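Local coordinates for fatty acid synthase 1, isoform A (Drosophila melanogaster, PDB 6FN6), which probably builds long-chain saturated fatty acids from acetyl-CoA and malonyl-CoA with NADPH, this piece being its dehydratase, enoylreductase and ketoreductase modifying region, at residues A[50-53]-A[54-57]; A[107-110]-A[111-114]; A[212-215]-A[216-219]. All coordinates share one frame; numbering follows the deposited sequence.

Interaction 1: A[50-53]-A[54-57]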
loop_
_atom_site.group_PDB
_atom_site.type_symbol
_atom_site.label_atom_id
_atom_site.label_comp_id
_atom_site.label_asym_id
_atom_site.label_seq_id
_atom_site.Cartn_x
_atom_site.Cartn_y
_atom_site.Cartn_z
ATOM N N GLY A 50 -5.614 -33.274 3.940
ATOM C CA GLY A 50 -6.023 -34.665 4.007
ATOM C C GLY A 50 -6.205 -35.322 2.653
ATOM O O GLY A 50 -6.239 -36.550 2.553
ATOM N N SER A 51 -6.334 -34.507 1.612
ATOM C CA SER A 51 -6.641 -35.012 0.278
ATOM C C SER A 51 -5.394 -35.233 -0.574
ATOM O O SER A 51 -4.289 -34.837 -0.201
ATOM C CB SER A 51 -7.580 -34.042 -0.439
ATOM O OG SER A 51 -8.805 -33.907 0.261
ATOM N N GLU A 52 -5.592 -35.869 -1.726
ATOM C CA GLU A 52 -4.546 -36.004 -2.732
ATOM C C GLU A 52 -4.597 -34.782 -3.642
ATOM O O GLU A 52 -5.679 -34.299 -3.973
ATOM C CB GLU A 52 -4.733 -37.292 -3.535
ATOM C CG GLU A 52 -4.461 -38.562 -2.742
ATOM C CD GLU A 52 -4.786 -39.821 -3.524
ATOM O OE1 GLU A 52 -5.985 -40.092 -3.745
ATOM O OE2 GLU A 52 -3.842 -40.540 -3.918
ATOM N N PHE A 53 -3.434 -34.280 -4.047
ATOM C CA PHE A 53 -3.375 -32.999 -4.746
ATOM C C PHE A 53 -4.073 -33.062 -6.105
ATOM O O PHE A 53 -4.641 -32.069 -6.556
ATOM C CB PHE A 53 -1.922 -32.536 -4.910
ATOM C CG PHE A 53 -1.240 -33.061 -6.140
ATOM C CD1 PHE A 53 -0.713 -34.340 -6.170
ATOM C CD2 PHE A 53 -1.104 -32.259 -7.262
ATOM C CE1 PHE A 53 -0.079 -34.816 -7.301
ATOM C CE2 PHE A 53 -0.470 -32.729 -8.395
ATOM C CZ PHE A 53 0.044 -34.009 -8.414
ATOM N N HIS A 54 -4.044 -34.223 -6.751
ATOM C CA HIS A 54 -4.698 -34.370 -8.048
ATOM C C HIS A 54 -6.208 -34.521 -7.867
ATOM O O HIS A 54 -6.957 -34.544 -8.842
ATOM C CB HIS A 54 -4.130 -35.563 -8.825
ATOM C CG HIS A 54 -4.243 -36.872 -8.108
ATOM N ND1 HIS A 54 -3.303 -37.309 -7.200
ATOM C CD2 HIS A 54 -5.178 -37.850 -8.181
ATOM C CE1 HIS A 54 -3.658 -38.494 -6.737
ATOM N NE2 HIS A 54 -4.793 -38.845 -7.316
ATOM N N LYS A 55 -6.643 -34.621 -6.614
ATOM C CA LYS A 55 -8.063 -34.699 -6.289
ATOM C C LYS A 55 -8.533 -33.400 -5.638
ATOM O O LYS A 55 -9.702 -33.265 -5.275
ATOM C CB LYS A 55 -8.326 -35.865 -5.329
ATOM C CG LYS A 55 -8.106 -37.256 -5.902
ATOM C CD LYS A 55 -9.274 -37.727 -6.745
ATOM C CE LYS A 55 -9.059 -39.158 -7.221
ATOM N NZ LYS A 55 -9.004 -40.128 -6.085
ATOM N N THR A 56 -7.620 -32.440 -5.511
ATOM C CA THR A 56 -7.886 -31.217 -4.760
ATOM C C THR A 56 -7.730 -29.959 -5.612
ATOM O O THR A 56 -6.609 -29.563 -5.929
ATOM C CB THR A 56 -6.940 -31.102 -3.546
ATOM O OG1 THR A 56 -6.941 -32.331 -2.811
ATOM C CG2 THR A 56 -7.374 -29.969 -2.632
ATOM N N PRO A 57 -8.852 -29.320 -5.981
ATOM C CA PRO A 57 -8.750 -28.049 -6.708
ATOM C C PRO A 57 -8.349 -26.894 -5.794
ATOM O O PRO A 57 -8.744 -26.873 -4.629
ATOM C CB PRO A 57 -10.162 -27.851 -7.263
ATOM C CG PRO A 57 -11.041 -28.569 -6.313
ATOM C CD PRO A 57 -10.253 -29.753 -5.829
#
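Glu-52 and Phe-53 meet His-54, Lys-55 and Thr-56 in a local contact round a pair of overlapping type I beta-turns, on the surface of the predicted N-terminal hotdog fold of the dehydratase domain. The turns follow the Schellman motif at Gly-50 and occupy the loop between helix 34-48 and strand 58-65. The first turn is closed by Lys-55 N to Glu-52 O (2.8 Å), the second by the longer bond from Thr-56 N to Phe-53 O (3.2 Å). Glu-52 O also accepts from Thr-56 OG1 at 2.6 Å; its two donors come from opposite faces of the carbonyl plane, so the peptide is gripped from both sides. Thr-56 can do this because OG1 stands anti to its own carbonyl carbon (chi1 -49°), beside its backbone N and turned back toward the start of the turn.

His-54 sets a ring edge toward the face of Phe-53, an offset edge-to-face pair with planes 88° apart and centroids 5.7 Å from each other. Along the same rim, next to ND1, His-54 CE1 lies 3.5 Å from Glu-52 OE2, the two side chains running side by side. The extended Glu-52 chain also runs beside Lys-55, whose bent chain brings NZ to 3.8 Å from Glu-52 OE1, a long salt bridge.

Phe-53 rests on Gln-43 and Ala-46 of helix 34-48 and meets Trp-42 edge-to-face, while Trp-42 NE1 is hydrogen-bonded to Thr-56 O; the turns are thus anchored on the last part of that helix just before the chain enters strand 58-65.

Interaction 2: A[107-110]-A[111-114]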
loop_
_atom_site.group_PDB
_atom_site.type_symbol
_atom_site.label_atom_id
_atom_site.label_comp_id
_atom_site.label_asym_id
_atom_site.label_seq_id
_atom_site.Cartn_x
_atom_site.Cartn_y
_atom_site.Cartn_z
ATOM N N PRO A 107 -11.497 -23.478 -2.933
ATOM C CA PRO A 107 -12.744 -22.752 -3.201
ATOM C C PRO A 107 -14.015 -23.542 -2.899
ATOM O O PRO A 107 -13.992 -24.772 -2.840
ATOM C CB PRO A 107 -12.651 -22.451 -4.698
ATOM C CG PRO A 107 -11.850 -23.574 -5.246
ATOM C CD PRO A 107 -10.839 -23.908 -4.183
ATOM N N GLU A 108 -15.113 -22.818 -2.708
ATOM C CA GLU A 108 -16.424 -23.427 -2.521
ATOM C C GLU A 108 -16.811 -24.205 -3.775
ATOM O O GLU A 108 -17.190 -25.374 -3.704
ATOM C CB GLU A 108 -17.469 -22.350 -2.207
ATOM C CG GLU A 108 -18.894 -22.864 -2.030
ATOM C CD GLU A 108 -19.088 -23.616 -0.728
ATOM O OE1 GLU A 108 -18.206 -23.524 0.152
ATOM O OE2 GLU A 108 -20.125 -24.297 -0.583
ATOM N N SER A 109 -16.707 -23.540 -4.922
ATOM C CA SER A 109 -17.031 -24.144 -6.210
ATOM C C SER A 109 -15.965 -23.807 -7.248
ATOM O O SER A 109 -15.868 -22.665 -7.700
ATOM C CB SER A 109 -18.401 -23.668 -6.695
ATOM O OG SER A 109 -18.666 -24.136 -8.006
ATOM N N ILE A 110 -15.166 -24.801 -7.625
ATOM C CA ILE A 110 -14.056 -24.580 -8.547
ATOM C C ILE A 110 -14.577 -24.094 -9.896
ATOM O O ILE A 110 -13.906 -23.330 -10.589
ATOM C CB ILE A 110 -13.204 -25.858 -8.708
ATOM C CG1 ILE A 110 -11.976 -25.593 -9.589
ATOM C CG2 ILE A 110 -14.037 -26.993 -9.297
ATOM C CD1 ILE A 110 -11.004 -24.574 -9.023
ATOM N N ASP A 111 -15.775 -24.534 -10.268
ATOM C CA ASP A 111 -16.375 -24.132 -11.536
ATOM C C ASP A 111 -16.706 -22.642 -11.539
ATOM O O ASP A 111 -16.609 -21.976 -12.569
ATOM C CB ASP A 111 -17.640 -24.949 -11.819
ATOM C CG ASP A 111 -17.338 -26.402 -12.137
ATOM O OD1 ASP A 111 -16.288 -26.673 -12.758
ATOM O OD2 ASP A 111 -18.155 -27.272 -11.772
ATOM N N ASN A 112 -17.102 -22.125 -10.380
ATOM C CA ASN A 112 -17.497 -20.726 -10.262
ATOM C C ASN A 112 -16.294 -19.786 -10.273
ATOM O O ASN A 112 -16.436 -18.593 -10.538
ATOM C CB ASN A 112 -18.297 -20.517 -8.973
ATOM C CG ASN A 112 -19.785 -20.723 -9.166
ATOM O OD1 ASN A 112 -20.248 -21.850 -9.337
ATOM N ND2 ASN A 112 -20.545 -19.634 -9.125
ATOM N N GLU A 113 -15.112 -20.321 -9.987
ATOM C CA GLU A 113 -13.903 -19.506 -9.929
ATOM C C GLU A 113 -13.270 -19.283 -11.305
ATOM O O GLU A 113 -12.392 -18.431 -11.455
ATOM C CB GLU A 113 -12.879 -20.158 -8.994
ATOM C CG GLU A 113 -13.330 -20.257 -7.543
ATOM C CD GLU A 113 -13.390 -18.911 -6.849
ATOM O OE1 GLU A 113 -12.360 -18.208 -6.824
ATOM O OE2 GLU A 113 -14.467 -18.557 -6.324
ATOM N N GLU A 114 -13.722 -20.036 -12.305
ATOM C CA GLU A 114 -13.151 -19.946 -13.649
ATOM C C GLU A 114 -13.898 -18.934 -14.513
ATOM O O GLU A 114 -15.022 -18.546 -14.194
ATOM C CB GLU A 114 -13.175 -21.316 -14.327
ATOM C CG GLU A 114 -12.578 -22.427 -13.484
ATOM C CD GLU A 114 -12.102 -23.602 -14.314
ATOM O OE1 GLU A 114 -12.859 -24.588 -14.439
ATOM O OE2 GLU A 114 -10.968 -23.541 -14.834
HETATM O O HOH W 1 -17.396 -26.894 -8.679
#
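Ser-109 and Ile-110 are joined to Asn-112 and Glu-113 by a short helical turn in the loop that follows strand 98-105 of the dehydratase's double-hotdog fold. Ser-109 O receives weak bonds from Asn-112 N and Glu-113 N; Glu-113 N also bonds Ile-110 O at 3.3 Å. Ser-109 holds OG opposite its backbone N (chi1 174°), which brings the hydroxyl within 3.1 Å of Asn-112 OD1. A water lies 3.1 Å from the same Ser-109 OG; it accepts from Asp-111 N and gives a weak bond to Asp-111 OD2.

Ile-110 crosses Asp-111 at about a right angle, its CG2 beside Asp-111 OD1 at 4.1 Å. The Ile-110 side chain packs on Val-200 of strand 191-201 and on Pro-57. Glu-114 OE1 is hydrogen-bonded to Asn-202. Glu-113 bends at chi2 (-70°), carrying its carboxylate to a salt bridge between OE1 and Arg-198. The same chain lies against the proline ring with its methylene, Glu-113 CG packing 3.7 Å from Pro-107 CB.

Interaction 3: A[212-215]-A[216-219]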
loop_
_atom_site.group_PDB
_atom_site.type_symbol
_atom_site.label_atom_id
_atom_site.label_comp_id
_atom_site.label_asym_id
_atom_site.label_seq_id
_atom_site.Cartn_x
_atom_site.Cartn_y
_atom_site.Cartn_z
ATOM N N ALA A 212 -10.648 -37.726 -23.131
ATOM C CA ALA A 212 -11.150 -37.638 -24.499
ATOM C C ALA A 212 -10.024 -37.781 -25.520
ATOM O O ALA A 212 -10.263 -37.745 -26.727
ATOM C CB ALA A 212 -11.880 -36.323 -24.707
ATOM N N LEU A 213 -8.797 -37.936 -25.032
ATOM C CA LEU A 213 -7.633 -38.076 -25.900
ATOM C C LEU A 213 -6.920 -39.397 -25.650
ATOM O O LEU A 213 -6.930 -39.920 -24.535
ATOM C CB LEU A 213 -6.651 -36.925 -25.684
ATOM C CG LEU A 213 -6.965 -35.567 -26.314
ATOM C CD1 LEU A 213 -8.132 -34.880 -25.623
ATOM C CD2 LEU A 213 -5.726 -34.688 -26.272
ATOM N N THR A 214 -6.304 -39.933 -26.697
ATOM C CA THR A 214 -5.477 -41.122 -26.567
ATOM C C THR A 214 -4.168 -40.727 -25.901
ATOM O O THR A 214 -3.750 -39.573 -25.981
ATOM C CB THR A 214 -5.189 -41.770 -27.932
ATOM O OG1 THR A 214 -6.395 -41.820 -28.705
ATOM C CG2 THR A 214 -4.639 -43.182 -27.760
ATOM N N LYS A 215 -3.522 -41.683 -25.242
ATOM C CA LYS A 215 -2.225 -41.433 -24.632
ATOM C C LYS A 215 -1.266 -40.909 -25.696
ATOM O O LYS A 215 -0.338 -40.159 -25.395
ATOM C CB LYS A 215 -1.672 -42.703 -23.982
ATOM C CG LYS A 215 -2.447 -43.150 -22.745
ATOM C CD LYS A 215 -2.239 -42.221 -21.555
ATOM C CE LYS A 215 -3.111 -42.633 -20.377
ATOM N NZ LYS A 215 -2.946 -41.731 -19.205
ATOM N N GLU A 216 -1.492 -41.320 -26.941
ATOM C CA GLU A 216 -0.718 -40.819 -28.071
ATOM C C GLU A 216 -1.127 -39.398 -28.453
ATOM O O GLU A 216 -0.275 -38.540 -28.673
ATOM C CB GLU A 216 -0.880 -41.740 -29.278
ATOM C CG GLU A 216 0.127 -41.473 -30.380
ATOM C CD GLU A 216 -0.323 -42.002 -31.724
ATOM O OE1 GLU A 216 -1.064 -43.007 -31.752
ATOM O OE2 GLU A 216 0.059 -41.405 -32.752
ATOM N N GLU A 217 -2.432 -39.156 -28.536
ATOM C CA GLU A 217 -2.944 -37.834 -28.888
ATOM C C GLU A 217 -2.495 -36.792 -27.867
ATOM O O GLU A 217 -2.137 -35.668 -28.227
ATOM C CB GLU A 217 -4.472 -37.857 -28.990
ATOM C CG GLU A 217 -4.996 -38.613 -30.202
ATOM C CD GLU A 217 -6.511 -38.619 -30.288
ATOM O OE1 GLU A 217 -7.170 -38.765 -29.237
ATOM O OE2 GLU A 217 -7.044 -38.468 -31.408
ATOM N N GLN A 218 -2.512 -37.176 -26.595
ATOM C CA GLN A 218 -2.083 -36.294 -25.518
ATOM C C GLN A 218 -0.655 -35.808 -25.752
ATOM O O GLN A 218 -0.285 -34.712 -25.329
ATOM C CB GLN A 218 -2.177 -37.010 -24.169
ATOM C CG GLN A 218 -3.598 -37.290 -23.703
ATOM C CD GLN A 218 -3.641 -38.177 -22.476
ATOM O OE1 GLN A 218 -2.605 -38.510 -21.902
ATOM N NE2 GLN A 218 -4.845 -38.561 -22.063
ATOM N N VAL A 219 0.139 -36.629 -26.429
ATOM C CA VAL A 219 1.546 -36.329 -26.656
ATOM C C VAL A 219 1.764 -35.721 -28.038
ATOM O O VAL A 219 2.473 -34.726 -28.177
ATOM C CB VAL A 219 2.408 -37.600 -26.484
ATOM C CG1 VAL A 219 3.883 -37.291 -26.713
ATOM C CG2 VAL A 219 2.200 -38.205 -25.105
#
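Thr-214 and Glu-217 carry the polar part of this local contact, where the chain turns into helix 217-220 in the predicted C-terminal hotdog fold of the dehydratase domain. Glu-217 OE1 accepts two bonds from one residue: a nearly straight one from Thr-214 N (2.9 Å, 163° at the hydrogen) and a weak one from Thr-214 OG1 (3.2 Å). The backbone N-H meets OE1 on the anti side, close to the carboxylate plane. A glutamate taking the N-H of the residue three places earlier resembles one limb of a capping box. Glu-217 reaches back because CG is anti to its carbonyl carbon (chi1 -71°) and the chain beyond is extended. An alanine here is likely to leave Thr-214 N without this acceptor and the threonine hydroxyl freer to rotate.

Among backbone bonds, Gln-218 N gives to Thr-214 O at 2.8 Å, and Val-219 N to Glu-216 O at 3.0 Å, together starting the helical winding.

Packing is lent mainly by Gln-218, which is buried. Its CG lies 3.7 Å from Leu-213 CB, and its outer chain runs beside Lys-215, with OE1 3.7 Å from Lys-215 CD.

Gln-218 also ties the turn to its surroundings: its NE2 is hydrogen-bonded to the carbonyl O of Leu-210, the last residue of helix 203-210, and its backbone is hydrogen-bonded to Trp-166, in the loop after strand 161-164; helix 217-220 then leads on to strand 223-228.

In the fold
From the N terminus, interaction 1 closes the turn that takes the chain from helix 34-48 into strand 58-65. Interaction 2 closes a turn in the loop after strand 98-105, in the predicted N-terminal hotdog half, and interaction 3 one between helix 203-210 and strand 223-228, in the predicted C-terminal half. The three follow in series; none nests in or crosses another. Interactions 1 and 2 touch, Pro-57 CB lying 3.7 Å from Ile-110 CG1, and through strand 191-201 interaction 2 links the first half to the second. Interaction 3 stands apart, its centre about 23 Å and 27 Å from the centres of interactions 1 and 2.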